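Local atomic coordinates of putative calcium binding protein (Streptomyces coelicolor, PDB entry 3AKB), a protein that binds calcium ions in EF-hand helix-loop-helix motifs and probably takes part in calcium-mediated regulation in Streptomyces. Residues F10-Q15 and A159-V164; S24-A29 and E54-G59; Q47-G52 and L100-G105. The protein carries 2 engineered substitutions. All blocks are in the same frame, centred on the assembly; numbering follows the deposited sequence. Where two conformers were deposited one is given.

Contact 1: residues F10-Q15 and A159-V164. With CA (calcium ion), chain E.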
ATOM      1  N   PHE A  10       3.395  -9.031   5.575  1.00 11.48           N
ATOM      2  CA  PHE A  10       3.318  -8.421   6.896  1.00 11.24           C
ATOM      3  C   PHE A  10       4.230  -7.205   7.022  1.00 11.66           C
ATOM      4  O   PHE A  10       3.813  -6.167   7.539  1.00 12.04           O
ATOM      5  CB  PHE A  10       3.633  -9.437   8.006  1.00 10.96           C
ATOM      6  CG  PHE A  10       3.439  -8.882   9.400  1.00 10.92           C
ATOM      7  CD1 PHE A  10       2.163  -8.800   9.942  1.00 11.67           C
ATOM      8  CD2 PHE A  10       4.514  -8.441  10.146  1.00 12.44           C
ATOM      9  CE1 PHE A  10       1.963  -8.264  11.225  1.00 11.79           C
ATOM     10  CE2 PHE A  10       4.321  -7.902  11.430  1.00 12.57           C
ATOM     11  CZ  PHE A  10       3.036  -7.828  11.957  1.00 11.65           C
ATOM     12  N   THR A  11       5.479  -7.352   6.596  1.00 12.05           N
ATOM     13  CA  THR A  11       6.465  -6.281   6.639  1.00 12.88           C
ATOM     14  C   THR A  11       6.005  -5.042   5.862  1.00 12.37           C
ATOM     15  O   THR A  11       6.254  -3.908   6.294  1.00 12.45           O
ATOM     16  CB  THR A  11       7.839  -6.780   6.104  1.00 14.07           C
ATOM     17  OG1 THR A  11       8.306  -7.875   6.908  1.00 17.50           O
ATOM     18  CG2 THR A  11       8.896  -5.672   6.129  1.00 15.32           C
ATOM     19  N   THR A  12       5.331  -5.250   4.732  1.00 11.99           N
ATOM     20  CA  THR A  12       4.850  -4.143   3.921  1.00 12.02           C
ATOM     21  C   THR A  12       3.862  -3.314   4.746  1.00 10.91           C
ATOM     22  O   THR A  12       3.875  -2.084   4.685  1.00 11.97           O
ATOM     23  CB  THR A  12       4.178  -4.646   2.625  1.00 11.70           C
ATOM     24  OG1 THR A  12       5.158  -5.336   1.827  1.00 14.08           O
ATOM     25  CG2 THR A  12       3.603  -3.475   1.837  1.00 13.20           C
ATOM     26  N   PHE A  13       3.029  -3.966   5.549  1.00 10.86           N
ATOM     27  CA  PHE A  13       2.064  -3.235   6.386  1.00  9.09           C
ATOM     28  C   PHE A  13       2.710  -2.673   7.661  1.00  8.64           C
ATOM     29  O   PHE A  13       2.363  -1.583   8.124  1.00  8.96           O
ATOM     30  CB  PHE A  13       0.895  -4.143   6.793  1.00 10.11           C
ATOM     31  CG  PHE A  13      -0.096  -4.432   5.681  1.00 11.36           C
ATOM     32  CD1 PHE A  13      -0.661  -3.404   4.926  1.00 12.22           C
ATOM     33  CD2 PHE A  13      -0.520  -5.750   5.452  1.00 12.71           C
ATOM     34  CE1 PHE A  13      -1.626  -3.707   3.912  1.00 12.68           C
ATOM     35  CE2 PHE A  13      -1.481  -6.057   4.448  1.00 13.33           C
ATOM     36  CZ  PHE A  13      -2.027  -5.026   3.681  1.00 12.65           C
ATOM     37  N   ASP A  14       3.656  -3.435   8.211  1.00  9.24           N
ATOM     38  CA  ASP A  14       4.353  -3.042   9.446  1.00  9.28           C
ATOM     39  C   ASP A  14       5.485  -2.090   9.106  1.00 10.22           C
ATOM     40  O   ASP A  14       6.673  -2.402   9.264  1.00 10.35           O
ATOM     41  CB  ASP A  14       4.854  -4.283  10.193  1.00  9.00           C
ATOM     42  CG  ASP A  14       5.504  -3.936  11.511  1.00  9.92           C
ATOM     43  OD1 ASP A  14       5.185  -2.851  12.067  1.00  9.79           O
ATOM     44  OD2 ASP A  14       6.348  -4.748  12.003  1.00 11.08           O
ATOM     45  N   GLN A  15       5.086  -0.885   8.692  1.00  9.50           N
ATOM     46  CA  GLN A  15       6.002   0.120   8.184  1.00 11.53           C
ATOM     47  C   GLN A  15       7.093   0.522   9.166  1.00 11.81           C
ATOM     48  O   GLN A  15       8.224   0.782   8.738  1.00 14.33           O
ATOM     49  CB  GLN A  15       5.209   1.331   7.685  1.00 11.20           C
ATOM     50  CG  GLN A  15       4.494   1.059   6.356  1.00 12.39           C
ATOM     51  CD  GLN A  15       5.436   1.155   5.163  1.00 12.24           C
ATOM     52  OE1 GLN A  15       6.169   2.137   5.035  1.00 15.92           O
ATOM     53  NE2 GLN A  15       5.406   0.173   4.280  1.00 10.74           N
ATOM     54  N   ALA A 159      -4.099  -6.129  -5.359  1.00 12.88           N
ATOM     55  CA  ALA A 159      -4.924  -7.317  -5.089  1.00 13.96           C
ATOM     56  C   ALA A 159      -4.093  -8.605  -5.201  1.00 13.96           C
ATOM     57  O   ALA A 159      -4.188  -9.502  -4.350  1.00 14.48           O
ATOM     58  CB  ALA A 159      -6.105  -7.376  -6.044  1.00 14.12           C
ATOM     59  N   ARG A 160      -3.277  -8.693  -6.251  1.00 14.95           N
ATOM     60  CA  ARG A 160      -2.413  -9.848  -6.477  1.00 16.09           C
ATOM     61  C   ARG A 160      -1.301  -9.966  -5.430  1.00 15.08           C
ATOM     62  O   ARG A 160      -1.031 -11.062  -4.910  1.00 15.21           O
ATOM     63  CB  ARG A 160      -1.786  -9.794  -7.876  1.00 16.64           C
ATOM     64  CG  ARG A 160      -2.718 -10.147  -9.029  1.00 18.44           C
ATOM     65  CD  ARG A 160      -2.017  -9.990 -10.385  1.00 20.26           C
ATOM     66  NE  ARG A 160      -1.618  -8.601 -10.634  1.00 26.19           N
ATOM     67  CZ  ARG A 160      -1.346  -8.098 -11.840  1.00 27.47           C
ATOM     68  NH1 ARG A 160      -1.401  -8.873 -12.919  1.00 28.45           N
ATOM     69  NH2 ARG A 160      -1.003  -6.827 -11.971  1.00 28.40           N
ATOM     70  N   TYR A 161      -0.627  -8.854  -5.128  1.00 13.83           N
ATOM     71  CA  TYR A 161       0.466  -8.893  -4.153  1.00 14.00           C
ATOM     72  C   TYR A 161      -0.017  -9.402  -2.786  1.00 14.07           C
ATOM     73  O   TYR A 161       0.704 -10.165  -2.131  1.00 15.00           O
ATOM     74  CB  TYR A 161       1.150  -7.525  -4.001  1.00 14.58           C
ATOM     75  CG  TYR A 161       2.222  -7.510  -2.938  1.00 13.85           C
ATOM     76  CD1 TYR A 161       3.443  -8.143  -3.134  1.00 16.50           C
ATOM     77  CD2 TYR A 161       1.997  -6.883  -1.715  1.00 13.99           C
ATOM     78  CE1 TYR A 161       4.423  -8.137  -2.127  1.00 13.15           C
ATOM     79  CE2 TYR A 161       2.983  -6.862  -0.711  1.00 14.16           C
ATOM     80  CZ  TYR A 161       4.171  -7.499  -0.926  1.00 15.50           C
ATOM     81  OH  TYR A 161       5.129  -7.480   0.066  1.00 17.56           O
ATOM     82  N   PHE A 162      -1.225  -9.005  -2.371  1.00 14.22           N
ATOM     83  CA  PHE A 162      -1.758  -9.456  -1.069  1.00 13.79           C
ATOM     84  C   PHE A 162      -2.533 -10.805  -1.122  1.00 14.86           C
ATOM     85  O   PHE A 162      -3.177 -11.236  -0.137  1.00 15.35           O
ATOM     86  CB  PHE A 162      -2.492  -8.314  -0.341  1.00 13.53           C
ATOM     87  CG  PHE A 162      -1.553  -7.234   0.169  1.00 12.78           C
ATOM     88  CD1 PHE A 162      -0.664  -7.517   1.200  1.00 13.14           C
ATOM     89  CD2 PHE A 162      -1.495  -5.976  -0.433  1.00 12.31           C
ATOM     90  CE1 PHE A 162       0.239  -6.547   1.669  1.00 14.59           C
ATOM     91  CE2 PHE A 162      -0.610  -4.998   0.038  1.00 12.39           C
ATOM     92  CZ  PHE A 162       0.266  -5.290   1.081  1.00 14.11           C
ATOM     93  N   THR A 163      -2.428 -11.461  -2.284  1.00 15.28           N
ATOM     94  CA  THR A 163      -2.835 -12.846  -2.455  1.00 15.89           C
ATOM     95  C   THR A 163      -1.583 -13.703  -2.355  1.00 16.03           C
ATOM     96  O   THR A 163      -0.874 -13.937  -3.348  1.00 16.60           O
ATOM     97  CB  THR A 163      -3.519 -13.050  -3.813  1.00 15.83           C
ATOM     98  OG1 THR A 163      -4.651 -12.182  -3.904  1.00 17.37           O
ATOM     99  CG2 THR A 163      -3.981 -14.498  -3.988  1.00 16.69           C
ATOM    100  N   VAL A 164      -1.284 -14.153  -1.146  1.00 16.23           N
ATOM    101  CA  VAL A 164      -0.087 -14.937  -0.936  1.00 16.87           C
ATOM    102  C   VAL A 164      -0.359 -16.335  -1.506  1.00 17.49           C
ATOM    103  O   VAL A 164      -1.212 -17.057  -0.995  1.00 17.34           O
ATOM    104  CB  VAL A 164       0.275 -15.019   0.554  1.00 16.63           C
ATOM    105  CG1 VAL A 164       1.532 -15.835   0.712  1.00 18.05           C
ATOM    106  CG2 VAL A 164       0.448 -13.605   1.146  1.00 18.26           C
TER
HETATM  107 CA    CA E 171       4.116  -1.341  13.389  1.00  9.00          CA
HETATM  108  O   HOH W   1       3.433   0.339  14.898  1.00  9.91           O
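The rings of Phe13 and Phe162 form an offset stack: their planes lie 13° from parallel and their centroids are 4.4 Å apart. The overlap is partial, with each ring set toward the rim of the other, yet it is close, since Phe13 CE2 comes within 3.3 Å of Phe162 CE1. Phe162 thus has Phe13 stacked on one face, while over the centre of the other lies the CD2 edge of its chain neighbour Tyr161. At the edge of Phe162, the methyl CG2 of Thr12 approaches CZ to 3.9 Å.

Thr12 suits this place because it presents two chemically different branches. Its methyl stands anti to the backbone N and its hydroxyl beside that N (chi1 -63°), which sends CG2 to the phenylalanine edge and leaves OG1 for the tyrosine. Thr12 OG1 lies near the plane of the Tyr161 ring and is hydrogen-bonded to Tyr161 OH at 2.8 Å; either oxygen could donate. Thr12 OG1 is also bonded to Ala8 O, and Tyr161 makes a cation-pi contact with Arg9, so helix 2-13 meets the tyrosine at several points.

Beyond Phe13 the helix ends and the calcium loop begins. Asp14 OD1 binds calcium at 2.3 Å, in a site completed by Asp16, Asn18, His20, Asp25 and a water. Gln15 NE2 turns back to Thr12 O in a nearly straight bond (174°), with the acceptor in its amide plane, and also reaches Phe127 O.

The chemistry is thus divided: stacked rings make the buried half of the joint, while the paired hydroxyls of Thr12 and Tyr161 keep its less buried side polar. The C-terminal end of helix 151-161, with the residue after it, packs in this way against the end of helix 2-13, where the first EF-hand loop begins.

Contact 2: residues S24-A29 and E54-G59. With CA (calcium ion), chain E.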
ATOM      1  N   SER A  24      -0.924   3.918  13.078  1.00  9.01           N
ATOM      2  CA  SER A  24       0.250   4.783  12.912  1.00  9.22           C
ATOM      3  C   SER A  24       1.206   4.273  11.829  1.00  8.36           C
ATOM      4  O   SER A  24       1.936   5.059  11.215  1.00  8.75           O
ATOM      5  CB  SER A  24       0.998   5.006  14.211  1.00 10.11           C
ATOM      6  OG  SER A  24       1.457   3.784  14.720  1.00 11.52           O
ATOM      7  N   ASP A  25       1.204   2.974  11.554  1.00  7.91           N
ATOM      8  CA  ASP A  25       2.026   2.464  10.442  1.00  8.67           C
ATOM      9  C   ASP A  25       1.553   3.077   9.137  1.00  9.29           C
ATOM     10  O   ASP A  25       2.368   3.478   8.281  1.00 10.36           O
ATOM     11  CB  ASP A  25       1.905   0.940  10.339  1.00  7.64           C
ATOM     12  CG  ASP A  25       2.760   0.174  11.361  1.00  8.13           C
ATOM     13  OD1 ASP A  25       4.001   0.386  11.442  1.00  9.43           O
ATOM     14  OD2 ASP A  25       2.171  -0.672  12.088  1.00  9.17           O
ATOM     15  N   PHE A  26       0.229   3.150   8.993  1.00  9.80           N
ATOM     16  CA  PHE A  26      -0.423   3.691   7.782  1.00 10.63           C
ATOM     17  C   PHE A  26      -0.285   5.208   7.683  1.00 11.25           C
ATOM     18  O   PHE A  26       0.036   5.724   6.610  1.00 11.47           O
ATOM     19  CB  PHE A  26      -1.891   3.269   7.754  1.00 11.15           C
ATOM     20  CG  PHE A  26      -2.096   1.824   7.394  1.00 10.63           C
ATOM     21  CD1 PHE A  26      -2.370   1.462   6.070  1.00 13.66           C
ATOM     22  CD2 PHE A  26      -2.049   0.823   8.375  1.00 12.03           C
ATOM     23  CE1 PHE A  26      -2.565   0.136   5.720  1.00 13.56           C
ATOM     24  CE2 PHE A  26      -2.237  -0.505   8.009  1.00 14.83           C
ATOM     25  CZ  PHE A  26      -2.488  -0.840   6.680  1.00 12.50           C
ATOM     26  N   SER A  27      -0.525   5.924   8.784  1.00 11.04           N
ATOM     27  CA  SER A  27      -0.346   7.366   8.751  0.50 10.81           C
ATOM     28  C   SER A  27       1.118   7.728   8.527  1.00 10.38           C
ATOM     29  O   SER A  27       1.389   8.710   7.867  1.00  9.74           O
ATOM     30  CB  SER A  27      -0.910   8.051   9.993  0.50 11.39           C
ATOM     31  OG  SER A  27      -0.250   7.623  11.165  0.50 11.50           O
ATOM     32  N   GLY A  28       2.043   6.921   9.052  1.00  9.84           N
ATOM     33  CA  GLY A  28       3.472   7.170   8.855  1.00 10.92           C
ATOM     34  C   GLY A  28       3.867   6.999   7.385  1.00 10.54           C
ATOM     35  O   GLY A  28       4.726   7.748   6.868  1.00 12.17           O
ATOM     36  N   ALA A  29       3.238   6.022   6.723  1.00 11.01           N
ATOM     37  CA  ALA A  29       3.424   5.773   5.297  1.00 10.67           C
ATOM     38  C   ALA A  29       2.919   6.976   4.499  1.00 10.25           C
ATOM     39  O   ALA A  29       3.589   7.442   3.575  1.00 10.03           O
ATOM     40  CB  ALA A  29       2.722   4.463   4.857  1.00 11.35           C
ATOM     41  N   GLU A  54      -6.250   5.879   6.302  1.00  8.12           N
ATOM     42  CA  GLU A  54      -7.064   5.487   7.473  1.00  9.02           C
ATOM     43  C   GLU A  54      -8.113   4.437   7.072  1.00  8.95           C
ATOM     44  O   GLU A  54      -8.372   3.468   7.825  1.00  8.71           O
ATOM     45  CB  GLU A  54      -7.711   6.704   8.139  1.00  9.33           C
ATOM     46  CG  GLU A  54      -8.336   6.400   9.525  1.00 12.60           C
ATOM     47  CD  GLU A  54      -9.744   5.826   9.483  1.00 16.61           C
ATOM     48  OE1 GLU A  54     -10.377   5.850   8.413  1.00 18.06           O
ATOM     49  OE2 GLU A  54     -10.219   5.348  10.546  1.00 18.56           O
ATOM     50  N   ALA A  55      -8.720   4.635   5.904  1.00  8.03           N
ATOM     51  CA  ALA A  55      -9.723   3.688   5.426  1.00  7.79           C
ATOM     52  C   ALA A  55      -9.104   2.310   5.157  1.00  8.96           C
ATOM     53  O   ALA A  55      -9.733   1.286   5.421  1.00 10.74           O
ATOM     54  CB  ALA A  55     -10.390   4.237   4.176  1.00  8.52           C
ATOM     55  N   LEU A  56      -7.877   2.295   4.651  1.00  9.15           N
ATOM     56  CA  LEU A  56      -7.204   1.017   4.393  1.00  8.93           C
ATOM     57  C   LEU A  56      -6.897   0.325   5.715  1.00  8.95           C
ATOM     58  O   LEU A  56      -7.069  -0.882   5.823  1.00  9.61           O
ATOM     59  CB  LEU A  56      -5.945   1.211   3.550  1.00 10.29           C
ATOM     60  CG  LEU A  56      -5.126  -0.025   3.152  1.00 12.21           C
ATOM     61  CD1 LEU A  56      -6.016  -1.153   2.644  1.00 12.52           C
ATOM     62  CD2 LEU A  56      -4.129   0.388   2.087  1.00 14.83           C
ATOM     63  N   TRP A  57      -6.406   1.080   6.697  1.00  8.12           N
ATOM     64  CA  TRP A  57      -6.222   0.546   8.022  1.00  8.59           C
ATOM     65  C   TRP A  57      -7.507  -0.107   8.535  1.00  8.96           C
ATOM     66  O   TRP A  57      -7.457  -1.233   9.025  1.00  8.74           O
ATOM     67  CB  TRP A  57      -5.764   1.665   8.978  1.00  8.82           C
ATOM     68  CG  TRP A  57      -6.095   1.348  10.405  1.00  9.25           C
ATOM     69  CD1 TRP A  57      -7.022   1.985  11.193  1.00  8.77           C
ATOM     70  CD2 TRP A  57      -5.528   0.296  11.211  1.00  9.87           C
ATOM     71  NE1 TRP A  57      -7.050   1.412  12.450  1.00 11.53           N
ATOM     72  CE2 TRP A  57      -6.155   0.369  12.483  1.00  8.96           C
ATOM     73  CE3 TRP A  57      -4.549  -0.693  10.987  1.00 11.11           C
ATOM     74  CZ2 TRP A  57      -5.824  -0.506  13.533  1.00 10.81           C
ATOM     75  CZ3 TRP A  57      -4.241  -1.576  12.034  1.00 11.08           C
ATOM     76  CH2 TRP A  57      -4.872  -1.471  13.290  1.00  8.77           C
ATOM     77  N   GLN A  58      -8.638   0.595   8.440  1.00  9.81           N
ATOM     78  CA  GLN A  58      -9.903   0.020   8.931  1.00 10.56           C
ATOM     79  C   GLN A  58     -10.258  -1.243   8.166  1.00 11.47           C
ATOM     80  O   GLN A  58     -10.782  -2.188   8.752  1.00 12.14           O
ATOM     81  CB  GLN A  58     -11.062   1.006   8.856  1.00 12.07           C
ATOM     82  CG  GLN A  58     -10.883   2.233   9.749  1.00 12.80           C
ATOM     83  CD  GLN A  58     -10.758   1.955  11.262  1.00 16.10           C
ATOM     84  OE1 GLN A  58     -10.436   2.866  12.043  1.00 19.73           O
ATOM     85  NE2 GLN A  58     -10.984   0.711  11.679  1.00 17.33           N
ATOM     86  N   GLY A  59      -9.946  -1.270   6.877  1.00 10.98           N
ATOM     87  CA  GLY A  59     -10.221  -2.469   6.074  1.00 12.47           C
ATOM     88  C   GLY A  59      -9.390  -3.639   6.560  1.00 12.61           C
ATOM     89  O   GLY A  59      -9.879  -4.766   6.667  1.00 14.51           O
TER
HETATM   90 CA    CA E 171       4.116  -1.341  13.389  1.00  9.00          CA
HETATM   91  O   HOH W   1       3.433   0.339  14.898  1.00  9.91           O
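Phe26 points from helix 23-37 toward helix 44-64, and its CG, anti to its own carbonyl carbon (chi1 -74°), swings the ring across the backbone at Trp57. Trp57 CA stands 4.0 Å above the plane of the Phe26 ring, over the centre, and Trp57 CB makes a CH-pi contact 4.1 Å from the centroid, 22° off the normal. The two side chains cross at about a right angle, and Phe26 CE2 comes to the edge of the indole, 3.8 Å from Trp57 CE3. Leu56 also crosses the phenylalanine steeply: its branch carbon CG approaches Phe26 CE1 obliquely at 3.6 Å. A flat ring suits this place because it can lie against a helix backbone and still meet side chains at its rim. With an alanine here, Trp57 CB would probably lose the ring face it lies over, and Leu56 its apolar neighbour, opening a gap between the helices.

One residue earlier, Asp25 grips calcium with both carboxylate oxygens, OD1 at 2.6 Å and OD2 at 2.4 Å. No hydrogen bond links the two segments; neighbouring positions of one helix turn thus divide the work, Phe26 to the apolar joint and Asp25 to the metal.

Contact 3: residues Q47-G52 and L100-G105. With CA (calcium ion), chain D.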
ATOM      1  N   GLN A  47      -4.758  15.703   2.584  1.00  8.28           N
ATOM      2  CA  GLN A  47      -5.918  15.234   3.346  1.00  8.34           C
ATOM      3  C   GLN A  47      -6.524  13.982   2.729  1.00  8.19           C
ATOM      4  O   GLN A  47      -6.927  13.059   3.463  1.00  9.06           O
ATOM      5  CB  GLN A  47      -6.958  16.352   3.517  1.00  8.79           C
ATOM      6  CG  GLN A  47      -6.476  17.471   4.411  1.00 10.03           C
ATOM      7  CD  GLN A  47      -6.169  16.968   5.792  1.00 12.89           C
ATOM      8  OE1 GLN A  47      -5.007  16.862   6.196  1.00 14.50           O
ATOM      9  NE2 GLN A  47      -7.210  16.566   6.514  1.00  9.78           N
ATOM     10  N   ALA A  48      -6.555  13.912   1.387  1.00  7.04           N
ATOM     11  CA  ALA A  48      -7.118  12.741   0.733  1.00  7.37           C
ATOM     12  C   ALA A  48      -6.227  11.524   0.969  1.00  7.16           C
ATOM     13  O   ALA A  48      -6.743  10.426   1.094  1.00  7.70           O
ATOM     14  CB  ALA A  48      -7.327  12.982  -0.761  1.00  8.40           C
ATOM     15  N   LEU A  49      -4.905  11.710   1.020  1.00  6.62           N
ATOM     16  CA  LEU A  49      -4.013  10.581   1.276  1.00  7.73           C
ATOM     17  C   LEU A  49      -4.161  10.035   2.698  1.00  7.43           C
ATOM     18  O   LEU A  49      -4.264   8.832   2.890  1.00  7.03           O
ATOM     19  CB  LEU A  49      -2.552  10.906   0.970  1.00  7.17           C
ATOM     20  CG  LEU A  49      -1.654   9.663   0.936  1.00  6.65           C
ATOM     21  CD1 LEU A  49      -1.952   8.847  -0.313  1.00  9.01           C
ATOM     22  CD2 LEU A  49      -0.207  10.086   0.981  1.00  9.40           C
ATOM     23  N   TYR A  50      -4.198  10.919   3.687  1.00  7.37           N
ATOM     24  CA  TYR A  50      -4.435  10.457   5.069  1.00  7.28           C
ATOM     25  C   TYR A  50      -5.784   9.785   5.192  1.00  8.07           C
ATOM     26  O   TYR A  50      -5.890   8.747   5.836  1.00  8.76           O
ATOM     27  CB  TYR A  50      -4.311  11.623   6.048  1.00  8.89           C
ATOM     28  CG  TYR A  50      -2.895  11.942   6.432  1.00  8.54           C
ATOM     29  CD1 TYR A  50      -2.178  11.057   7.229  1.00 10.07           C
ATOM     30  CD2 TYR A  50      -2.269  13.124   6.007  1.00  8.25           C
ATOM     31  CE1 TYR A  50      -0.861  11.327   7.607  1.00  9.12           C
ATOM     32  CE2 TYR A  50      -0.956  13.421   6.385  1.00  8.51           C
ATOM     33  CZ  TYR A  50      -0.249  12.512   7.199  1.00  8.48           C
ATOM     34  OH  TYR A  50       1.045  12.758   7.592  1.00 12.15           O
ATOM     35  N   GLY A  51      -6.823  10.356   4.594  1.00  8.38           N
ATOM     36  CA  GLY A  51      -8.139   9.730   4.641  1.00  8.50           C
ATOM     37  C   GLY A  51      -8.135   8.335   4.034  1.00  8.66           C
ATOM     38  O   GLY A  51      -8.719   7.387   4.588  1.00 10.19           O
ATOM     39  N   GLY A  52      -7.480   8.193   2.886  1.00  8.16           N
ATOM     40  CA  GLY A  52      -7.428   6.875   2.249  1.00  7.88           C
ATOM     41  C   GLY A  52      -6.625   5.873   3.051  1.00  8.04           C
ATOM     42  O   GLY A  52      -6.989   4.706   3.140  1.00  7.75           O
ATOM     43  N   LEU A 100      -5.065   4.297  -2.880  1.00  7.45           N
ATOM     44  CA  LEU A 100      -4.306   4.203  -4.130  1.00  8.20           C
ATOM     45  C   LEU A 100      -4.627   5.353  -5.094  1.00  7.10           C
ATOM     46  O   LEU A 100      -3.739   5.902  -5.743  1.00  7.50           O
ATOM     47  CB  LEU A 100      -4.520   2.831  -4.779  1.00  8.09           C
ATOM     48  CG  LEU A 100      -4.038   1.628  -3.946  1.00  9.42           C
ATOM     49  CD1 LEU A 100      -4.536   0.320  -4.581  1.00 11.13           C
ATOM     50  CD2 LEU A 100      -2.526   1.603  -3.812  1.00 11.49           C
ATOM     51  N   HIS A 101      -5.892   5.754  -5.145  1.00  7.68           N
ATOM     52  CA  HIS A 101      -6.273   6.906  -5.957  1.00  8.52           C
ATOM     53  C   HIS A 101      -5.589   8.181  -5.475  1.00  8.16           C
ATOM     54  O   HIS A 101      -5.057   8.980  -6.265  1.00  9.33           O
ATOM     55  CB  HIS A 101      -7.783   7.078  -5.908  1.00  9.71           C
ATOM     56  CG  HIS A 101      -8.308   8.108  -6.861  1.00 10.30           C
ATOM     57  ND1 HIS A 101      -8.589   9.417  -6.516  1.00 12.14           N
ATOM     58  CD2 HIS A 101      -8.600   8.000  -8.178  1.00 11.76           C
ATOM     59  CE1 HIS A 101      -9.023  10.062  -7.587  1.00  7.56           C
ATOM     60  NE2 HIS A 101      -9.050   9.222  -8.602  1.00 15.69           N
ATOM     61  N   ALA A 102      -5.606   8.368  -4.155  1.00  7.92           N
ATOM     62  CA  ALA A 102      -4.960   9.538  -3.547  1.00  7.40           C
ATOM     63  C   ALA A 102      -3.443   9.550  -3.742  1.00  7.38           C
ATOM     64  O   ALA A 102      -2.838  10.617  -3.940  1.00  7.14           O
ATOM     65  CB  ALA A 102      -5.320   9.619  -2.061  1.00  7.60           C
ATOM     66  N   ALA A 103      -2.841   8.359  -3.713  1.00  7.78           N
ATOM     67  CA  ALA A 103      -1.412   8.204  -3.905  1.00  7.68           C
ATOM     68  C   ALA A 103      -1.051   8.579  -5.331  1.00  7.46           C
ATOM     69  O   ALA A 103      -0.057   9.267  -5.568  1.00  7.23           O
ATOM     70  CB  ALA A 103      -0.994   6.753  -3.595  1.00  8.32           C
ATOM     71  N   LEU A 104      -1.862   8.160  -6.300  1.00  8.12           N
ATOM     72  CA  LEU A 104      -1.608   8.597  -7.676  1.00  8.06           C
ATOM     73  C   LEU A 104      -1.646  10.118  -7.804  1.00  7.95           C
ATOM     74  O   LEU A 104      -0.857  10.716  -8.537  1.00  9.45           O
ATOM     75  CB  LEU A 104      -2.614   7.973  -8.655  1.00  7.72           C
ATOM     76  CG  LEU A 104      -2.333   6.481  -8.878  1.00  9.90           C
ATOM     77  CD1 LEU A 104      -3.495   5.786  -9.511  1.00 12.02           C
ATOM     78  CD2 LEU A 104      -1.098   6.231  -9.777  1.00 11.35           C
ATOM     79  N   GLY A 105      -2.582  10.751  -7.102  1.00  7.88           N
ATOM     80  CA  GLY A 105      -2.679  12.222  -7.154  1.00  6.47           C
ATOM     81  C   GLY A 105      -1.425  12.872  -6.605  1.00  7.45           C
ATOM     82  O   GLY A 105      -0.930  13.869  -7.151  1.00  8.70           O
TER
HETATM   83 CA    CA D   3      -7.471  15.962   8.450  1.00 10.63          CA
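Ala102 is the bump of this contact: its methyl enters a shallow hollow on helix 44-64 formed by the backbone of Ala48 and Leu49. Ala102 CB lies 3.6 Å from Ala48 O and 3.7 Å from Leu49 CA, so a side chain on one helix rests directly on the main chain of the other. Ala48 CB stands beside the entering Ala102 CB at 4.1 Å. One turn further on, Gly52 offers no side chain at all; a CB there would point toward the other helix and only just touch Ala102 CB.

A complementary bump comes from Leu49. Its CG is anti to the backbone N (chi1 -167°), which brings the end of the side chain nearer the partner than its first bond would suggest, with Leu49 CD1 reaching the backbone of helix 89-107 3.5 Å from Ala103 N. The same CD1 touches the methyls of Ala102 and Ala103, and Ala103, being small, leaves it room to lie against the helix. Leu34 of helix 23-37 also packs on Leu49.

Such small residues let the axes of the two segments approach to 8.3 Å, running roughly antiparallel (153°). No hydrogen bond crosses between the segments themselves, although Arg45 NH1 reaches Gly105 O nearby. Gln47, which takes no part in the packing, belongs to a separate calcium site.

This is close helix packing over small residues, with Ala102 seated on the Ala48-Leu49 backbone and Leu49 filling in beside it. It joins helix 44-64, which leads into the EF-hand loop starting at Asp65, to helix 89-107, which leads into the one starting at Asp108, and so ties the earlier EF-hands of the chain to the later ones.

Contacts 1 and 2 converge on one calcium ion, bound by Asp14 just past the end of helix 2-13 and by Asp25 from helix 23-37; the ion holds Asp14 OD1 and Asp25 OD1 only 3.5 Å apart, and the same water serves both contacts. Their aromatic parts also join, Phe13 CD1 meeting Phe26 CZ at 3.6 Å, although their centres are about 13 Å apart. Contact 3 uses an earlier part of helix 44-64, its centre about 11 Å from that of contact 2, and touches it where Ser27 O meets Tyr50 CE1. From contact 1 it stands about 18 Å away between centres, across the middle of the chain. Both contacts 2 and 3 are nested within the long loop closed by contact 1.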